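Local structure of LbaCas13a H328A (C2c2) (Lachnospiraceae bacterium NK4A179, 5WLH) at residues F651-D656 with K867-D872; L660-Y665 with K885-Y890. The protein is an RNA-guided CRISPR-Cas13a enzyme that binds pre-crRNA and, as in its relatives, probably uses the mature guide to recognise and cleave target RNA. All coordinates share one frame; numbering follows the deposited sequence.

How the contacts relate
Contacts 1 and 2 hold the same two elements at different points: helix 654-665, and the loop that runs from helix 843-861 to helix 891-898. Contact 1 joins the helix start to residues 867-872, and contact 2 joins its last turns to 885-890, with centres about 20 Å apart. Both lie far out from the chain centre and are partly buried, mixing covered and exposed residues. The chemistry follows the place. Where the chain is still irregular ahead of the helix, contact 1 adds backbone and water-mediated bonds to its side-chain packing. Along the formed helix, contact 2 has packing alone, with a carbonyl met at the C-terminal end and no hydrogen bond across.

Contact 1. Residues F651-D656 with K867-D872; sequences FYKNDD and KPYKHD
Phe651 and Tyr869 make the backbone bond of this contact: Tyr869 N donates to Phe651 O at 2.9 Å. Two CA-H...O contacts flank it, Pro868 CA to Phe651 O at 3.3 Å and Phe651 CA to Tyr869 O at 3.4 Å. A further backbone bond, from His871 to Met650, extends the pairing.

Tyr869 O also takes the ND1 hydrogen of His871, a 2.9 Å bond from ND1 to Tyr869 O lying close to the imidazole plane. The His871 CG sits between its own backbone N and carbonyl carbon (chi1 59°), which brings ND1 back to the carbonyl two residues earlier, and ND1 rests above the rim of the Tyr869 ring. At the other ring nitrogen, His871 NE2 is bonded to a water, 2.7 Å away, that is in turn bonded to Tyr652 O at 2.8 Å, linking the residues ahead of the helix to the loop.

Van der Waals contacts surround these bonds. Tyr652 and Pro868 run side by side, Tyr652 CZ 3.7 Å from Pro868 CB, while the Tyr652 hydroxyl bonds to Val865 O. The CG carbon of Lys653, the N-cap residue, lies 3.3 Å from the hydroxyl oxygen Tyr869 OH, the two side chains crossing at about a right angle. The Phe651 ring touches Lys870 CG through CE1.

Behind the contact stands helix 709-732, whose Phe716 meets the Phe651 ring edge-to-face and also packs on Tyr652 and Pro868.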
loop_
_atom_site.group_PDB
_atom_site.type_symbol
_atom_site.label_atom_id
_atom_site.label_comp_id
_atom_site.label_asym_id
_atom_site.label_seq_id
_atom_site.Cartn_x
_atom_site.Cartn_y
_atom_site.Cartn_z
ATOM N N PHE A 651 16.755 20.860 33.945
ATOM C CA PHE A 651 15.511 21.141 34.649
ATOM C C PHE A 651 15.173 20.144 35.744
ATOM O O PHE A 651 14.263 20.416 36.535
ATOM C CB PHE A 651 14.348 21.221 33.645
ATOM C CG PHE A 651 14.570 22.250 32.569
ATOM C CD1 PHE A 651 14.277 23.584 32.805
ATOM C CD2 PHE A 651 15.115 21.898 31.346
ATOM C CE1 PHE A 651 14.500 24.549 31.829
ATOM C CE2 PHE A 651 15.338 22.855 30.365
ATOM C CZ PHE A 651 15.027 24.185 30.610
ATOM N N TYR A 652 15.884 19.022 35.843
ATOM C CA TYR A 652 15.592 18.029 36.861
ATOM C C TYR A 652 16.897 17.514 37.454
ATOM O O TYR A 652 17.970 17.638 36.858
ATOM C CB TYR A 652 14.745 16.878 36.286
ATOM C CG TYR A 652 13.406 17.346 35.766
ATOM C CD1 TYR A 652 12.349 17.595 36.636
ATOM C CD2 TYR A 652 13.200 17.565 34.407
ATOM C CE1 TYR A 652 11.122 18.037 36.162
ATOM C CE2 TYR A 652 11.983 18.006 33.927
ATOM C CZ TYR A 652 10.945 18.238 34.808
ATOM O OH TYR A 652 9.733 18.675 34.328
ATOM N N LYS A 653 16.789 16.952 38.653
ATOM C CA LYS A 653 17.955 16.426 39.346
ATOM C C LYS A 653 18.456 15.154 38.672
ATOM O O LYS A 653 17.665 14.283 38.295
ATOM C CB LYS A 653 17.607 16.147 40.808
ATOM C CG LYS A 653 17.103 17.382 41.550
ATOM C CD LYS A 653 17.121 17.183 43.063
ATOM C CE LYS A 653 15.948 16.327 43.528
ATOM N NZ LYS A 653 15.941 16.153 45.013
ATOM N N ASN A 654 19.784 15.043 38.549
ATOM C CA ASN A 654 20.385 13.857 37.942
ATOM C C ASN A 654 19.852 12.574 38.577
ATOM O O ASN A 654 19.552 11.604 37.875
ATOM C CB ASN A 654 21.911 13.922 38.055
ATOM C CG ASN A 654 22.535 14.959 37.122
ATOM O OD1 ASN A 654 21.836 15.750 36.491
ATOM N ND2 ASN A 654 23.860 14.952 37.035
ATOM N N ASP A 655 19.689 12.567 39.904
ATOM C CA ASP A 655 19.260 11.354 40.602
ATOM C C ASP A 655 17.840 10.954 40.217
ATOM O O ASP A 655 17.550 9.759 40.053
ATOM C CB ASP A 655 19.359 11.561 42.113
ATOM C CG ASP A 655 20.756 11.336 42.638
ATOM O OD1 ASP A 655 21.584 10.739 41.907
ATOM O OD2 ASP A 655 21.024 11.761 43.782
ATOM N N ASP A 656 16.937 11.934 40.106
ATOM C CA ASP A 656 15.588 11.661 39.621
ATOM C C ASP A 656 15.615 11.149 38.188
ATOM O O ASP A 656 14.875 10.219 37.841
ATOM C CB ASP A 656 14.725 12.917 39.697
ATOM C CG ASP A 656 14.462 13.370 41.129
ATOM O OD1 ASP A 656 14.977 12.730 42.071
ATOM O OD2 ASP A 656 13.723 14.368 41.302
ATOM N N LYS A 867 7.884 19.422 39.190
ATOM C CA LYS A 867 8.663 20.462 39.862
ATOM C C LYS A 867 10.000 20.705 39.168
ATOM O O LYS A 867 11.069 20.454 39.744
ATOM C CB LYS A 867 8.871 20.092 41.328
ATOM C CG LYS A 867 7.568 20.028 42.114
ATOM C CD LYS A 867 7.023 21.423 42.376
ATOM C CE LYS A 867 5.505 21.422 42.499
ATOM N NZ LYS A 867 4.839 21.650 41.182
ATOM N N PRO A 868 9.980 21.211 37.936
ATOM C CA PRO A 868 11.239 21.532 37.264
ATOM C C PRO A 868 11.892 22.743 37.896
ATOM O O PRO A 868 11.220 23.632 38.428
ATOM C CB PRO A 868 10.806 21.837 35.828
ATOM C CG PRO A 868 9.418 22.372 35.983
ATOM C CD PRO A 868 8.813 21.608 37.124
ATOM N N TYR A 869 13.216 22.777 37.821
ATOM C CA TYR A 869 13.976 23.932 38.278
ATOM C C TYR A 869 15.177 24.091 37.360
ATOM O O TYR A 869 16.013 23.186 37.256
ATOM C CB TYR A 869 14.389 23.782 39.752
ATOM C CG TYR A 869 15.523 22.812 40.001
ATOM C CD1 TYR A 869 15.374 21.450 39.739
ATOM C CD2 TYR A 869 16.750 23.260 40.480
ATOM C CE1 TYR A 869 16.416 20.566 39.954
ATOM C CE2 TYR A 869 17.795 22.383 40.699
ATOM C CZ TYR A 869 17.625 21.040 40.436
ATOM O OH TYR A 869 18.668 20.167 40.654
ATOM N N LYS A 870 15.233 25.217 36.655
ATOM C CA LYS A 870 16.340 25.473 35.745
ATOM C C LYS A 870 17.637 25.620 36.526
ATOM O O LYS A 870 17.688 26.324 37.540
ATOM C CB LYS A 870 16.069 26.730 34.920
ATOM C CG LYS A 870 16.917 26.842 33.658
ATOM C CD LYS A 870 18.116 27.745 33.889
ATOM C CE LYS A 870 19.186 27.540 32.832
ATOM N NZ LYS A 870 20.297 28.521 33.005
ATOM N N HIS A 871 18.681 24.935 36.066
ATOM C CA HIS A 871 20.013 25.088 36.635
ATOM C C HIS A 871 21.035 24.780 35.550
ATOM O O HIS A 871 20.685 24.498 34.401
ATOM C CB HIS A 871 20.206 24.215 37.882
ATOM C CG HIS A 871 20.007 22.746 37.651
ATOM N ND1 HIS A 871 18.788 22.200 37.312
ATOM C CD2 HIS A 871 20.872 21.708 37.744
ATOM C CE1 HIS A 871 18.913 20.890 37.196
ATOM N NE2 HIS A 871 20.168 20.566 37.451
ATOM N N ASP A 872 22.310 24.851 35.918
ATOM C CA ASP A 872 23.374 24.706 34.940
ATOM C C ASP A 872 23.528 23.250 34.526
ATOM O O ASP A 872 23.395 22.336 35.345
ATOM C CB ASP A 872 24.694 25.229 35.504
ATOM C CG ASP A 872 24.677 26.728 35.742
ATOM O OD1 ASP A 872 24.270 27.482 34.831
ATOM O OD2 ASP A 872 25.071 27.151 36.848
HETATM O O HOH W 1 20.769 17.889 37.321
#

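Contact 2. Residues L660-Y665 with K885-Y890; sequences LLIDLY and KYVKPY
Ile662 meets the loop with both branches of its side chain. Its CD1 methyl comes up to the Tyr886 ring, 3.5 Å from CD2 of Tyr886, and touches CG and CB there as well, the two side chains crossing at a slant. The tyrosine is exposed and poorly ordered, so this approach is less sharply defined than the rest. The other branch, CG2 of Ile662, lies anti to the backbone N and is thereby turned to CG1 of Val887, 3.8 Å away. Val887 directs its CB at the helix and is buried, and its side chain also touches Thr636 of helix 635-645.

The arrangement is the last turns of a helix lying against an irregular segment, without helix or strand, that leads into helix 891-898. It belongs to a helix-and-loop region, with no strand in the 219 residues between the two segments, consistent with the helix-rich nuclease lobe of Cas13a.

A second kind of contact involves the backbone at the helix end. Tyr665 is the final helical residue, and its N still closes the regular turn onto Leu661 O at 3.0 Å. Its own carbonyl faces the loop, where the Pro889 ring meets it, CG standing 3.3 Å from Tyr665 O; CG2 of Val887 comes to 4.3 Å from that oxygen. The Tyr665 ring itself leads off from the loop: Leu664 CB lies over the centre of one face, Leu661 CD2 sits at the edge, and the hydroxyl is hydrogen-bonded to Glu726 of helix 709-732.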
loop_
_atom_site.group_PDB
_atom_site.type_symbol
_atom_site.label_atom_id
_atom_site.label_comp_id
_atom_site.label_asym_id
_atom_site.label_seq_id
_atom_site.Cartn_x
_atom_site.Cartn_y
_atom_site.Cartn_z
ATOM N N LEU A 660 14.496 7.398 36.484
ATOM C CA LEU A 660 13.730 7.265 35.245
ATOM C C LEU A 660 14.511 6.466 34.203
ATOM O O LEU A 660 13.968 5.546 33.581
ATOM C CB LEU A 660 13.369 8.655 34.707
ATOM C CG LEU A 660 12.557 8.712 33.401
ATOM C CD1 LEU A 660 11.281 7.906 33.532
ATOM C CD2 LEU A 660 12.216 10.140 33.052
ATOM N N LEU A 661 15.786 6.809 34.003
ATOM C CA LEU A 661 16.615 6.119 33.017
ATOM C C LEU A 661 16.620 4.619 33.253
ATOM O O LEU A 661 16.464 3.824 32.313
ATOM C CB LEU A 661 18.043 6.660 33.064
ATOM C CG LEU A 661 18.338 7.988 32.384
ATOM C CD1 LEU A 661 19.680 8.515 32.871
ATOM C CD2 LEU A 661 18.312 7.835 30.854
ATOM N N ILE A 662 16.805 4.211 34.512
ATOM C CA ILE A 662 16.815 2.788 34.819
ATOM C C ILE A 662 15.448 2.181 34.535
ATOM O O ILE A 662 15.349 1.095 33.957
ATOM C CB ILE A 662 17.257 2.556 36.278
ATOM C CG1 ILE A 662 18.711 2.997 36.454
ATOM C CG2 ILE A 662 17.094 1.098 36.658
ATOM C CD1 ILE A 662 19.156 3.055 37.905
ATOM N N ASP A 663 14.373 2.879 34.918
ATOM C CA ASP A 663 13.026 2.380 34.641
ATOM C C ASP A 663 12.802 2.173 33.149
ATOM O O ASP A 663 12.234 1.156 32.735
ATOM C CB ASP A 663 11.979 3.357 35.162
ATOM C CG ASP A 663 11.866 3.359 36.670
ATOM O OD1 ASP A 663 12.483 2.497 37.344
ATOM O OD2 ASP A 663 11.149 4.244 37.172
ATOM N N LEU A 664 13.232 3.131 32.326
ATOM C CA LEU A 664 12.905 3.083 30.904
ATOM C C LEU A 664 13.744 2.066 30.146
ATOM O O LEU A 664 13.247 1.445 29.201
ATOM C CB LEU A 664 13.076 4.465 30.270
ATOM C CG LEU A 664 12.132 5.564 30.790
ATOM C CD1 LEU A 664 12.197 6.792 29.911
ATOM C CD2 LEU A 664 10.683 5.068 30.911
ATOM N N TYR A 665 15.002 1.864 30.539
ATOM C CA TYR A 665 15.946 1.170 29.678
ATOM C C TYR A 665 16.509 -0.112 30.278
ATOM O O TYR A 665 17.355 -0.751 29.638
ATOM C CB TYR A 665 17.073 2.132 29.291
ATOM C CG TYR A 665 16.520 3.395 28.659
ATOM C CD1 TYR A 665 15.559 3.319 27.650
ATOM C CD2 TYR A 665 16.932 4.654 29.075
ATOM C CE1 TYR A 665 15.033 4.468 27.077
ATOM C CE2 TYR A 665 16.403 5.810 28.508
ATOM C CZ TYR A 665 15.463 5.709 27.509
ATOM O OH TYR A 665 14.933 6.852 26.941
ATOM N N LYS A 885 25.945 0.454 34.955
ATOM C CA LYS A 885 26.116 -0.527 36.021
ATOM C C LYS A 885 24.783 -1.108 36.476
ATOM O O LYS A 885 24.736 -2.251 36.944
ATOM C CB LYS A 885 26.853 0.119 37.198
ATOM C CG LYS A 885 27.087 -0.792 38.391
ATOM C CD LYS A 885 26.945 -0.031 39.701
ATOM C CE LYS A 885 27.744 1.267 39.686
ATOM N NZ LYS A 885 27.287 2.217 40.738
ATOM N N TYR A 886 23.692 -0.357 36.326
ATOM C CA TYR A 886 22.415 -0.762 36.901
ATOM C C TYR A 886 21.575 -1.643 35.985
ATOM O O TYR A 886 20.663 -2.320 36.474
ATOM C CB TYR A 886 21.591 0.472 37.283
ATOM C CG TYR A 886 22.104 1.228 38.492
ATOM C CD1 TYR A 886 23.223 2.044 38.401
ATOM C CD2 TYR A 886 21.457 1.137 39.721
ATOM C CE1 TYR A 886 23.693 2.745 39.501
ATOM C CE2 TYR A 886 21.917 1.834 40.827
ATOM C CZ TYR A 886 23.038 2.635 40.710
ATOM O OH TYR A 886 23.501 3.330 41.804
ATOM N N VAL A 887 21.834 -1.641 34.676
ATOM C CA VAL A 887 20.982 -2.329 33.713
ATOM C C VAL A 887 21.849 -3.091 32.716
ATOM O O VAL A 887 22.973 -2.687 32.409
ATOM C CB VAL A 887 20.047 -1.340 32.977
ATOM C CG1 VAL A 887 19.248 -0.506 33.969
ATOM C CG2 VAL A 887 20.843 -0.435 32.058
ATOM N N LYS A 888 21.316 -4.211 32.213
ATOM C CA LYS A 888 21.979 -5.003 31.175
ATOM C C LYS A 888 20.937 -5.552 30.201
ATOM O O LYS A 888 20.765 -6.765 30.074
ATOM C CB LYS A 888 22.788 -6.145 31.796
ATOM C CG LYS A 888 23.833 -5.721 32.814
ATOM C CD LYS A 888 25.058 -5.100 32.153
ATOM C CE LYS A 888 25.853 -4.263 33.159
ATOM N NZ LYS A 888 26.764 -3.285 32.497
ATOM N N PRO A 889 20.231 -4.676 29.475
ATOM C CA PRO A 889 19.134 -5.166 28.623
ATOM C C PRO A 889 19.576 -6.075 27.478
ATOM O O PRO A 889 18.766 -6.885 27.017
ATOM C CB PRO A 889 18.484 -3.873 28.100
ATOM C CG PRO A 889 19.550 -2.830 28.215
ATOM C CD PRO A 889 20.353 -3.207 29.430
ATOM N N TYR A 890 20.819 -5.988 27.007
ATOM C CA TYR A 890 21.224 -6.725 25.812
ATOM C C TYR A 890 21.926 -8.038 26.116
ATOM O O TYR A 890 22.353 -8.718 25.181
ATOM C CB TYR A 890 22.125 -5.851 24.928
ATOM C CG TYR A 890 21.343 -4.746 24.272
ATOM C CD1 TYR A 890 20.641 -4.970 23.087
ATOM C CD2 TYR A 890 21.271 -3.495 24.856
ATOM C CE1 TYR A 890 19.900 -3.957 22.503
ATOM C CE2 TYR A 890 20.548 -2.485 24.284
ATOM C CZ TYR A 890 19.862 -2.709 23.114
ATOM O OH TYR A 890 19.145 -1.669 22.566
#